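Local coordinates for RNA N6-adenosine-methyltransferase METTL16 (Homo sapiens, PDB 6M1U), which transfers methyl groups to the N6 position of adenosines in RNA, including U6 small nuclear RNA, and is represented here by its vertebrate conserved region, at residues N139-C142 with T143-N147; E26-E29 with G30-V34; T36-E39 with K40-D44. All blocks are in the same frame, centred on the assembly; numbering follows the deposited sequence.

Contact 1: residues N139-C142 with T143-N147; sequences NQLC and TYIRN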
ATOM      1  N   ASN A 139      -3.915 -10.121  -4.940  1.00 87.80           N
ATOM      2  CA  ASN A 139      -5.264  -9.617  -4.762  1.00 92.03           C
ATOM      3  C   ASN A 139      -5.707  -9.690  -3.313  1.00 90.18           C
ATOM      4  O   ASN A 139      -6.381  -8.781  -2.819  1.00 93.66           O
ATOM      5  CB  ASN A 139      -6.213 -10.403  -5.643  1.00 90.31           C
ATOM      6  CG  ASN A 139      -6.037 -10.075  -7.087  1.00 90.46           C
ATOM      7  OD1 ASN A 139      -5.177 -10.644  -7.773  1.00 90.23           O
ATOM      8  ND2 ASN A 139      -6.842  -9.132  -7.569  1.00 92.22           N
ATOM      9  N   GLN A 140      -5.348 -10.769  -2.612  1.00 97.91           N
ATOM     10  CA  GLN A 140      -5.708 -10.866  -1.198  1.00100.78           C
ATOM     11  C   GLN A 140      -5.043  -9.746  -0.391  1.00 96.52           C
ATOM     12  O   GLN A 140      -5.708  -9.036   0.377  1.00 97.27           O
ATOM     13  CB  GLN A 140      -5.348 -12.255  -0.644  1.00109.83           C
ATOM     14  CG  GLN A 140      -6.384 -13.366  -0.942  1.00119.43           C
ATOM     15  CD  GLN A 140      -6.076 -14.711  -0.234  1.00125.30           C
ATOM     16  OE1 GLN A 140      -5.245 -14.775   0.682  1.00125.04           O
ATOM     17  NE2 GLN A 140      -6.752 -15.784  -0.668  1.00129.49           N
ATOM     18  N   LEU A 141      -3.735  -9.548  -0.592  1.00 90.44           N
ATOM     19  CA  LEU A 141      -2.998  -8.505   0.119  1.00 85.35           C
ATOM     20  C   LEU A 141      -3.442  -7.112  -0.309  1.00 81.32           C
ATOM     21  O   LEU A 141      -3.541  -6.197   0.519  1.00 81.56           O
ATOM     22  CB  LEU A 141      -1.507  -8.681  -0.140  1.00 78.74           C
ATOM     23  CG  LEU A 141      -0.553  -7.735   0.563  1.00 72.95           C
ATOM     24  CD1 LEU A 141      -0.903  -7.727   2.031  1.00 71.91           C
ATOM     25  CD2 LEU A 141       0.901  -8.185   0.330  1.00 71.08           C
ATOM     26  N   CYS A 142      -3.698  -6.934  -1.611  1.00 83.47           N
ATOM     27  CA  CYS A 142      -4.126  -5.642  -2.125  1.00 81.20           C
ATOM     28  C   CYS A 142      -5.512  -5.295  -1.626  1.00 84.64           C
ATOM     29  O   CYS A 142      -5.759  -4.165  -1.186  1.00 83.97           O
ATOM     30  CB  CYS A 142      -4.101  -5.645  -3.651  1.00 85.30           C
ATOM     31  SG  CYS A 142      -4.626  -4.061  -4.364  1.00 86.26           S
ATOM     32  N   THR A 143      -6.441  -6.251  -1.710  1.00 83.28           N
ATOM     33  CA  THR A 143      -7.769  -6.023  -1.155  1.00 84.84           C
ATOM     34  C   THR A 143      -7.690  -5.741   0.335  1.00 82.29           C
ATOM     35  O   THR A 143      -8.456  -4.920   0.847  1.00 83.79           O
ATOM     36  CB  THR A 143      -8.687  -7.221  -1.414  1.00 86.83           C
ATOM     37  OG1 THR A 143      -8.635  -7.579  -2.797  1.00 87.76           O
ATOM     38  CG2 THR A 143     -10.130  -6.875  -1.083  1.00 90.23           C
ATOM     39  N   TYR A 144      -6.756  -6.382   1.044  1.00 81.45           N
ATOM     40  CA  TYR A 144      -6.652  -6.126   2.474  1.00 80.76           C
ATOM     41  C   TYR A 144      -6.151  -4.718   2.734  1.00 80.31           C
ATOM     42  O   TYR A 144      -6.763  -3.971   3.507  1.00 81.28           O
ATOM     43  CB  TYR A 144      -5.752  -7.147   3.153  1.00 81.11           C
ATOM     44  CG  TYR A 144      -5.476  -6.778   4.593  1.00 81.54           C
ATOM     45  CD1 TYR A 144      -6.445  -6.957   5.572  1.00 84.45           C
ATOM     46  CD2 TYR A 144      -4.248  -6.235   4.971  1.00 79.74           C
ATOM     47  CE1 TYR A 144      -6.202  -6.608   6.896  1.00 85.16           C
ATOM     48  CE2 TYR A 144      -3.999  -5.873   6.281  1.00 80.34           C
ATOM     49  CZ  TYR A 144      -4.975  -6.065   7.248  1.00 83.25           C
ATOM     50  OH  TYR A 144      -4.721  -5.704   8.563  1.00 84.05           O
ATOM     51  N   ILE A 145      -5.051  -4.328   2.075  1.00 78.03           N
ATOM     52  CA  ILE A 145      -4.453  -3.013   2.314  1.00 77.81           C
ATOM     53  C   ILE A 145      -5.461  -1.903   2.036  1.00 80.08           C
ATOM     54  O   ILE A 145      -5.733  -1.058   2.896  1.00 80.30           O
ATOM     55  CB  ILE A 145      -3.185  -2.838   1.461  1.00 74.96           C
ATOM     56  CG1 ILE A 145      -2.064  -3.750   1.984  1.00 73.65           C
ATOM     57  CG2 ILE A 145      -2.789  -1.340   1.405  1.00 74.43           C
ATOM     58  CD1 ILE A 145      -0.947  -4.053   0.968  1.00 72.47           C
ATOM     59  N   ARG A 146      -6.009  -1.882   0.820  1.00 83.87           N
ATOM     60  CA  ARG A 146      -7.025  -0.904   0.459  1.00 88.33           C
ATOM     61  C   ARG A 146      -8.179  -0.916   1.451  1.00 87.62           C
ATOM     62  O   ARG A 146      -8.726   0.138   1.788  1.00 87.66           O
ATOM     63  CB  ARG A 146      -7.513  -1.186  -0.960  1.00 96.21           C
ATOM     64  CG  ARG A 146      -8.557  -0.232  -1.483  1.00106.16           C
ATOM     65  CD  ARG A 146      -8.889  -0.587  -2.914  1.00115.00           C
ATOM     66  NE  ARG A 146      -9.879   0.311  -3.496  1.00124.65           N
ATOM     67  CZ  ARG A 146     -10.186   0.320  -4.791  1.00130.99           C
ATOM     68  NH1 ARG A 146      -9.559  -0.524  -5.611  1.00134.92           N
ATOM     69  NH2 ARG A 146     -11.108   1.161  -5.263  1.00135.43           N
ATOM     70  N   ASN A 147      -8.544  -2.099   1.957  1.00 85.99           N
ATOM     71  CA  ASN A 147      -9.567  -2.154   2.996  1.00 87.71           C
ATOM     72  C   ASN A 147      -9.068  -1.490   4.266  1.00 85.66           C
ATOM     73  O   ASN A 147      -9.773  -0.670   4.866  1.00 88.60           O
ATOM     74  CB  ASN A 147      -9.995  -3.602   3.259  1.00 86.14           C
ATOM     75  CG  ASN A 147     -11.064  -4.095   2.259  1.00 87.15           C
ATOM     76  OD1 ASN A 147     -11.367  -3.431   1.245  1.00 86.42           O
ATOM     77  ND2 ASN A 147     -11.635  -5.269   2.541  1.00 88.71           N
TER
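The terminal CD1 methyl of Ile145 overlaps the branch point of Leu141, one helical turn earlier, at 3.7 Å from Leu141 CG. Leu141 CD1 is nearly as near, 3.8 Å from the same Ile145 CD1, and the two side chains run across each other at a slant. On Leu141 this depends on CG standing opposite the backbone N (chi1 -177°), while Ile145 keeps CG1 beside its own N, which sends the longer branch back along the helix, to 3.2 Å from Leu141 O for Ile145 CG1. Both residues belong to helix 136-153, which packs beside helix 30-44 on the antiparallel sheet. Beyond Leu141, Ile145 packs against Ile38 and Leu42 of helix 30-44 and Ile114 of strand 108-119. With an alanine in place of Ile145, Leu141 would probably lose its apolar partner one turn on, and a gap would open toward Ile38 and Leu42. Along the same turn the backbone makes the usual i to i+4 bonds, such as Ile145 N to Leu141 O at 2.9 Å. Asn139 O is gripped twice by one residue: Thr143 N reaches it at 2.8 Å with an N-H...O angle of 162°, and Thr143 OG1 donates to that same Asn139 O at 2.6 Å, the two donors coming from opposite faces of the carbonyl plane. Thr143 can do this because its OG1 lies beside its backbone N (chi1 -50°). The buried Cys142 turns to Ile4 and Phe6 of strand 4-8, whereas the ring of Tyr144 leaves the turn for Ile41 and Leu45.

Contact 2: residues E26-E29 with G30-V34; sequences ETAE and GIVVV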
ATOM      1  N   GLU A  26      -0.608  20.499   6.416  1.00208.11           N
ATOM      2  CA  GLU A  26       0.013  20.667   5.097  1.00209.03           C
ATOM      3  C   GLU A  26       1.498  20.304   5.103  1.00206.07           C
ATOM      4  O   GLU A  26       2.349  21.033   4.584  1.00208.68           O
ATOM      5  CB  GLU A  26      -0.202  22.095   4.588  1.00217.82           C
ATOM      6  CG  GLU A  26      -1.657  22.436   4.321  1.00224.50           C
ATOM      7  CD  GLU A  26      -1.833  23.806   3.712  1.00231.62           C
ATOM      8  OE1 GLU A  26      -0.852  24.579   3.696  1.00234.79           O
ATOM      9  OE2 GLU A  26      -2.954  24.109   3.248  1.00234.00           O
ATOM     10  N   THR A  27       1.811  19.150   5.684  1.00178.04           N
ATOM     11  CA  THR A  27       3.218  18.814   5.900  1.00155.39           C
ATOM     12  C   THR A  27       3.866  18.201   4.660  1.00132.81           C
ATOM     13  O   THR A  27       4.751  18.806   4.046  1.00131.72           O
ATOM     14  CB  THR A  27       3.333  17.889   7.115  1.00143.69           C
ATOM     15  OG1 THR A  27       2.537  16.722   6.890  1.00138.00           O
ATOM     16  CG2 THR A  27       2.854  18.601   8.376  1.00144.70           C
ATOM     17  N   ALA A  28       3.412  17.011   4.250  1.00119.37           N
ATOM     18  CA  ALA A  28       4.107  16.171   3.280  1.00108.62           C
ATOM     19  C   ALA A  28       3.219  15.874   2.077  1.00 99.29           C
ATOM     20  O   ALA A  28       1.989  15.866   2.190  1.00101.69           O
ATOM     21  CB  ALA A  28       4.541  14.845   3.912  1.00 99.77           C
ATOM     22  N   GLU A  29       3.862  15.614   0.934  1.00 97.58           N
ATOM     23  CA  GLU A  29       3.154  15.295  -0.334  1.00 99.82           C
ATOM     24  C   GLU A  29       2.004  14.329  -0.038  1.00 96.35           C
ATOM     25  O   GLU A  29       1.994  13.745   1.057  1.00 96.69           O
ATOM     26  CB  GLU A  29       4.124  14.680  -1.341  1.00104.82           C
ATOM     27  CG  GLU A  29       4.812  15.704  -2.221  1.00111.89           C
ATOM     28  CD  GLU A  29       4.311  15.737  -3.653  1.00116.45           C
ATOM     29  OE1 GLU A  29       3.411  16.549  -3.944  1.00119.97           O
ATOM     30  OE2 GLU A  29       4.822  14.952  -4.472  1.00115.94           O
ATOM     31  N   GLY A  30       1.085  14.164  -0.993  1.00 92.79           N
ATOM     32  CA  GLY A  30      -0.078  13.274  -0.810  1.00 85.63           C
ATOM     33  C   GLY A  30       0.286  11.812  -0.979  1.00 78.98           C
ATOM     34  O   GLY A  30      -0.185  10.994  -0.171  1.00 76.56           O
ATOM     35  N   ILE A  31       1.098  11.494  -1.990  1.00 73.03           N
ATOM     36  CA  ILE A  31       1.505  10.082  -2.254  1.00 64.51           C
ATOM     37  C   ILE A  31       2.460   9.616  -1.149  1.00 61.54           C
ATOM     38  O   ILE A  31       2.456   8.414  -0.841  1.00 59.14           O
ATOM     39  CB  ILE A  31       2.120   9.929  -3.658  1.00 59.88           C
ATOM     40  CG1 ILE A  31       3.398  10.752  -3.819  1.00 58.99           C
ATOM     41  CG2 ILE A  31       1.100  10.268  -4.731  1.00 60.14           C
ATOM     42  CD1 ILE A  31       3.933  10.770  -5.229  1.00 58.15           C
ATOM     43  N   VAL A  32       3.245  10.534  -0.582  1.00 62.06           N
ATOM     44  CA  VAL A  32       4.195  10.169   0.509  1.00 60.36           C
ATOM     45  C   VAL A  32       3.373   9.770   1.737  1.00 59.99           C
ATOM     46  O   VAL A  32       3.659   8.717   2.327  1.00 60.12           O
ATOM     47  CB  VAL A  32       5.149  11.329   0.842  1.00 60.52           C
ATOM     48  CG1 VAL A  32       5.817  11.128   2.191  1.00 59.38           C
ATOM     49  CG2 VAL A  32       6.190  11.529  -0.245  1.00 60.12           C
ATOM     50  N   VAL A  33       2.390  10.597   2.094  1.00 63.55           N
ATOM     51  CA  VAL A  33       1.516  10.318   3.268  1.00 64.13           C
ATOM     52  C   VAL A  33       0.926   8.916   3.105  1.00 64.19           C
ATOM     53  O   VAL A  33       1.134   8.083   4.001  1.00 64.41           O
ATOM     54  CB  VAL A  33       0.406  11.377   3.397  1.00 66.00           C
ATOM     55  CG1 VAL A  33      -0.778  10.856   4.193  1.00 66.57           C
ATOM     56  CG2 VAL A  33       0.931  12.667   4.002  1.00 68.42           C
ATOM     57  N   VAL A  34       0.227   8.684   1.993  1.00 64.88           N
ATOM     58  CA  VAL A  34      -0.415   7.369   1.705  1.00 63.32           C
ATOM     59  C   VAL A  34       0.611   6.250   1.898  1.00 63.01           C
ATOM     60  O   VAL A  34       0.312   5.301   2.639  1.00 62.65           O
ATOM     61  CB  VAL A  34      -1.001   7.340   0.282  1.00 63.32           C
ATOM     62  CG1 VAL A  34      -1.438   5.941  -0.118  1.00 61.48           C
ATOM     63  CG2 VAL A  34      -2.145   8.326   0.126  1.00 65.90           C
TER
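The start of helix 30-44 is what this contact builds, with Glu29 at the N-cap and Ala28 and Val33 meeting as a small hydrophobic staple across the first turn. The staple joins the residue before the cap to the fourth residue of the helix: Ala28 CB lies 4.2 Å from Val33 CG2. Ala28 CB also has Val32 CG1 beside it at 4.3 Å, so the alanine methyl rests against two consecutive valines. Val33 reaches back this far because CG2 stands beside its own backbone N, with CG1 opposite that N (chi1 158°), and the same CG2 methyl sits 3.3 Å from Glu29 O. Glu29 O in turn receives the first i to i+4 bond of the helix from Val33 N, a weak one at 3.3 Å with an N-H...O angle of 159°. The aliphatic part of Glu29 packs too, its CB lying 3.9 Å from Val32 CG2. Beyond that the chain bends at chi2 (-107°), and the carboxylate ends near the sec-butyl group of Ile31, with Glu29 OE2 4.3 Å from Ile31 CD1. On the inner side, Val33 continues onto Leu16 and Ser17 of helix 10-20, and Ile31 onto Met13 and onto Val116 and Lys118 of strand 108-119, which ties the first turn to the body of the domain. The turn thus has loose methyl contacts and one weak backbone bond, so this end is probably held less firmly than the middle of the helix, while the negative charge of Glu29 beside the helix N-terminus would probably be favoured by the helix dipole.

Contact 3: residues T36-E39 with K40-D44; sequences TWIE and KILTD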
ATOM      1  N   THR A  36       3.368   6.053   3.632  1.00 61.81           N
ATOM      2  CA  THR A  36       3.690   5.768   5.026  1.00 61.27           C
ATOM      3  C   THR A  36       2.512   5.156   5.778  1.00 62.42           C
ATOM      4  O   THR A  36       2.727   4.546   6.831  1.00 62.03           O
ATOM      5  CB  THR A  36       4.157   7.021   5.758  1.00 62.18           C
ATOM      6  OG1 THR A  36       3.022   7.843   6.005  1.00 63.65           O
ATOM      7  CG2 THR A  36       5.163   7.808   4.940  1.00 63.37           C
ATOM      8  N   TRP A  37       1.273   5.306   5.275  1.00 60.41           N
ATOM      9  CA  TRP A  37       0.173   4.551   5.864  1.00 61.02           C
ATOM     10  C   TRP A  37       0.177   3.107   5.382  1.00 58.51           C
ATOM     11  O   TRP A  37      -0.114   2.189   6.160  1.00 59.06           O
ATOM     12  CB  TRP A  37      -1.173   5.199   5.563  1.00 60.06           C
ATOM     13  CG  TRP A  37      -1.544   6.307   6.495  1.00 61.05           C
ATOM     14  CD1 TRP A  37      -1.738   7.635   6.172  1.00 63.16           C
ATOM     15  CD2 TRP A  37      -1.770   6.207   7.905  1.00 61.93           C
ATOM     16  NE1 TRP A  37      -2.071   8.363   7.306  1.00 65.23           N
ATOM     17  CE2 TRP A  37      -2.102   7.507   8.377  1.00 64.49           C
ATOM     18  CE3 TRP A  37      -1.739   5.148   8.821  1.00 60.71           C
ATOM     19  CZ2 TRP A  37      -2.383   7.763   9.712  1.00 66.44           C
ATOM     20  CZ3 TRP A  37      -2.024   5.417  10.153  1.00 62.87           C
ATOM     21  CH2 TRP A  37      -2.335   6.706  10.581  1.00 65.68           C
ATOM     22  N   ILE A  38       0.506   2.866   4.113  1.00 59.05           N
ATOM     23  CA  ILE A  38       0.714   1.480   3.694  1.00 59.60           C
ATOM     24  C   ILE A  38       1.866   0.853   4.485  1.00 61.88           C
ATOM     25  O   ILE A  38       1.795  -0.310   4.903  1.00 61.74           O
ATOM     26  CB  ILE A  38       0.950   1.398   2.176  1.00 57.71           C
ATOM     27  CG1 ILE A  38      -0.282   1.878   1.422  1.00 58.56           C
ATOM     28  CG2 ILE A  38       1.183  -0.019   1.775  1.00 57.04           C
ATOM     29  CD1 ILE A  38      -0.033   2.132  -0.047  1.00 58.24           C
ATOM     30  N   GLU A  39       2.927   1.628   4.747  1.00 66.07           N
ATOM     31  CA  GLU A  39       4.043   1.102   5.532  1.00 68.36           C
ATOM     32  C   GLU A  39       3.589   0.732   6.935  1.00 69.13           C
ATOM     33  O   GLU A  39       3.994  -0.306   7.472  1.00 68.24           O
ATOM     34  CB  GLU A  39       5.176   2.123   5.583  1.00 74.50           C
ATOM     35  CG  GLU A  39       5.943   2.257   4.283  1.00 77.42           C
ATOM     36  CD  GLU A  39       6.914   3.436   4.258  1.00 80.82           C
ATOM     37  OE1 GLU A  39       6.821   4.356   5.103  1.00 82.98           O
ATOM     38  OE2 GLU A  39       7.788   3.435   3.366  1.00 82.83           O
ATOM     39  N   LYS A  40       2.712   1.548   7.530  1.00 68.35           N
ATOM     40  CA  LYS A  40       2.141   1.202   8.827  1.00 69.25           C
ATOM     41  C   LYS A  40       1.329  -0.090   8.737  1.00 66.10           C
ATOM     42  O   LYS A  40       1.454  -0.979   9.585  1.00 66.87           O
ATOM     43  CB  LYS A  40       1.273   2.360   9.329  1.00 70.15           C
ATOM     44  CG  LYS A  40       1.257   2.536  10.841  1.00 73.16           C
ATOM     45  CD  LYS A  40       0.231   1.649  11.503  1.00 75.27           C
ATOM     46  CE  LYS A  40       0.632   1.376  12.949  1.00 78.14           C
ATOM     47  NZ  LYS A  40      -0.537   0.899  13.773  1.00 80.20           N
ATOM     48  N   ILE A  41       0.513  -0.223   7.695  1.00 65.98           N
ATOM     49  CA  ILE A  41      -0.353  -1.389   7.566  1.00 65.84           C
ATOM     50  C   ILE A  41       0.470  -2.658   7.402  1.00 67.11           C
ATOM     51  O   ILE A  41       0.124  -3.722   7.940  1.00 67.61           O
ATOM     52  CB  ILE A  41      -1.311  -1.185   6.381  1.00 66.10           C
ATOM     53  CG1 ILE A  41      -2.321  -0.090   6.718  1.00 67.38           C
ATOM     54  CG2 ILE A  41      -1.936  -2.530   5.951  1.00 65.90           C
ATOM     55  CD1 ILE A  41      -2.961   0.495   5.534  1.00 66.98           C
ATOM     56  N   LEU A  42       1.556  -2.575   6.628  1.00 65.94           N
ATOM     57  CA  LEU A  42       2.356  -3.763   6.354  1.00 65.57           C
ATOM     58  C   LEU A  42       3.129  -4.180   7.588  1.00 68.87           C
ATOM     59  O   LEU A  42       3.099  -5.358   7.961  1.00 70.60           O
ATOM     60  CB  LEU A  42       3.303  -3.536   5.168  1.00 61.58           C
ATOM     61  CG  LEU A  42       2.575  -3.297   3.841  1.00 58.44           C
ATOM     62  CD1 LEU A  42       3.518  -2.942   2.700  1.00 57.19           C
ATOM     63  CD2 LEU A  42       1.742  -4.490   3.488  1.00 56.58           C
ATOM     64  N   THR A  43       3.812  -3.228   8.259  1.00 71.87           N
ATOM     65  CA  THR A  43       4.566  -3.618   9.455  1.00 75.35           C
ATOM     66  C   THR A  43       3.653  -4.290  10.472  1.00 78.84           C
ATOM     67  O   THR A  43       4.053  -5.267  11.108  1.00 80.38           O
ATOM     68  CB  THR A  43       5.278  -2.435  10.125  1.00 78.45           C
ATOM     69  OG1 THR A  43       4.289  -1.527  10.586  1.00 82.20           O
ATOM     70  CG2 THR A  43       6.217  -1.715   9.192  1.00 79.55           C
ATOM     71  N   ASP A  44       2.411  -3.812  10.599  1.00 79.20           N
ATOM     72  CA  ASP A  44       1.455  -4.442  11.502  1.00 82.00           C
ATOM     73  C   ASP A  44       1.209  -5.899  11.133  1.00 75.79           C
ATOM     74  O   ASP A  44       1.007  -6.727  12.026  1.00 77.24           O
ATOM     75  CB  ASP A  44       0.137  -3.654  11.514  1.00 83.58           C
ATOM     76  CG  ASP A  44       0.276  -2.270  12.185  1.00 87.63           C
ATOM     77  OD1 ASP A  44       1.365  -1.971  12.749  1.00 89.42           O
ATOM     78  OD2 ASP A  44      -0.704  -1.478  12.139  1.00 89.68           O
TER
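Ile38 and Leu42 make the apolar part of this stretch of helix 30-44, lying side by side and pointing the same way, with Ile38 CG2 3.9 Å from Leu42 CD1. Both are buried: Ile38 and Leu42 alike touch Leu61 and Ile114 of the sheet, and Leu42 also meets Ile145 of helix 136-153. A looser apolar contact is made by Trp37, whose ring atom CE3 is 4.1 Å from Lys40 CB, the two side chains crossing at a slant; the indole N-H is bonded elsewhere, to Leu16 O. Among the backbone bonds, Thr43 N to Glu39 O is the straightest at 3.0 Å with an N-H...O angle of 173°, whereas Lys40 N approaches Thr36 O from above the carbonyl plane. Among the polar side chains, Lys40 bends at chi2 and carries NZ to 2.9 Å from Asp44 OD2, a salt bridge on the syn lone pair of that oxygen. Thr43 OG1 donates to Lys40 O at 3.1 Å, a bond it can reach because it sits between its backbone N and carbonyl carbon (chi1 64°), and Asp44 N joins it on the same face of that carbonyl. Glu39 instead sends its carboxylate to Arg51 of strand 48-52. The helix is thus two-sided: its apolar side packs on the sheet and on helix 136-153, while the exposed Lys40-Asp44 ion pair spans the last turn, probably weakened by solvent.

Overall arrangement
Contacts 3 and 1 lie deepest, on two neighbouring helices that share the same face of the sheet, and they touch: Ile145 packs on Leu42 and Ile38, and Tyr144 on Ile41. Contact 2 shares helix 30-44 with contact 3 but is more peripheral, its centre about 21 Å from that of contact 1. Contacts 1 and 3 each combine a leucine-isoleucine pair with a threonine hydroxyl bonded to a helix carbonyl; both residues of the pair are buried in contact 3, but in contact 1 Leu141 is partly exposed. Contact 3 adds a surface salt bridge. Contact 2, where the helix begins, has exposed Ala28 and Glu29 on one side, buried Ile31 and Val33 on the other, and a weak backbone bond.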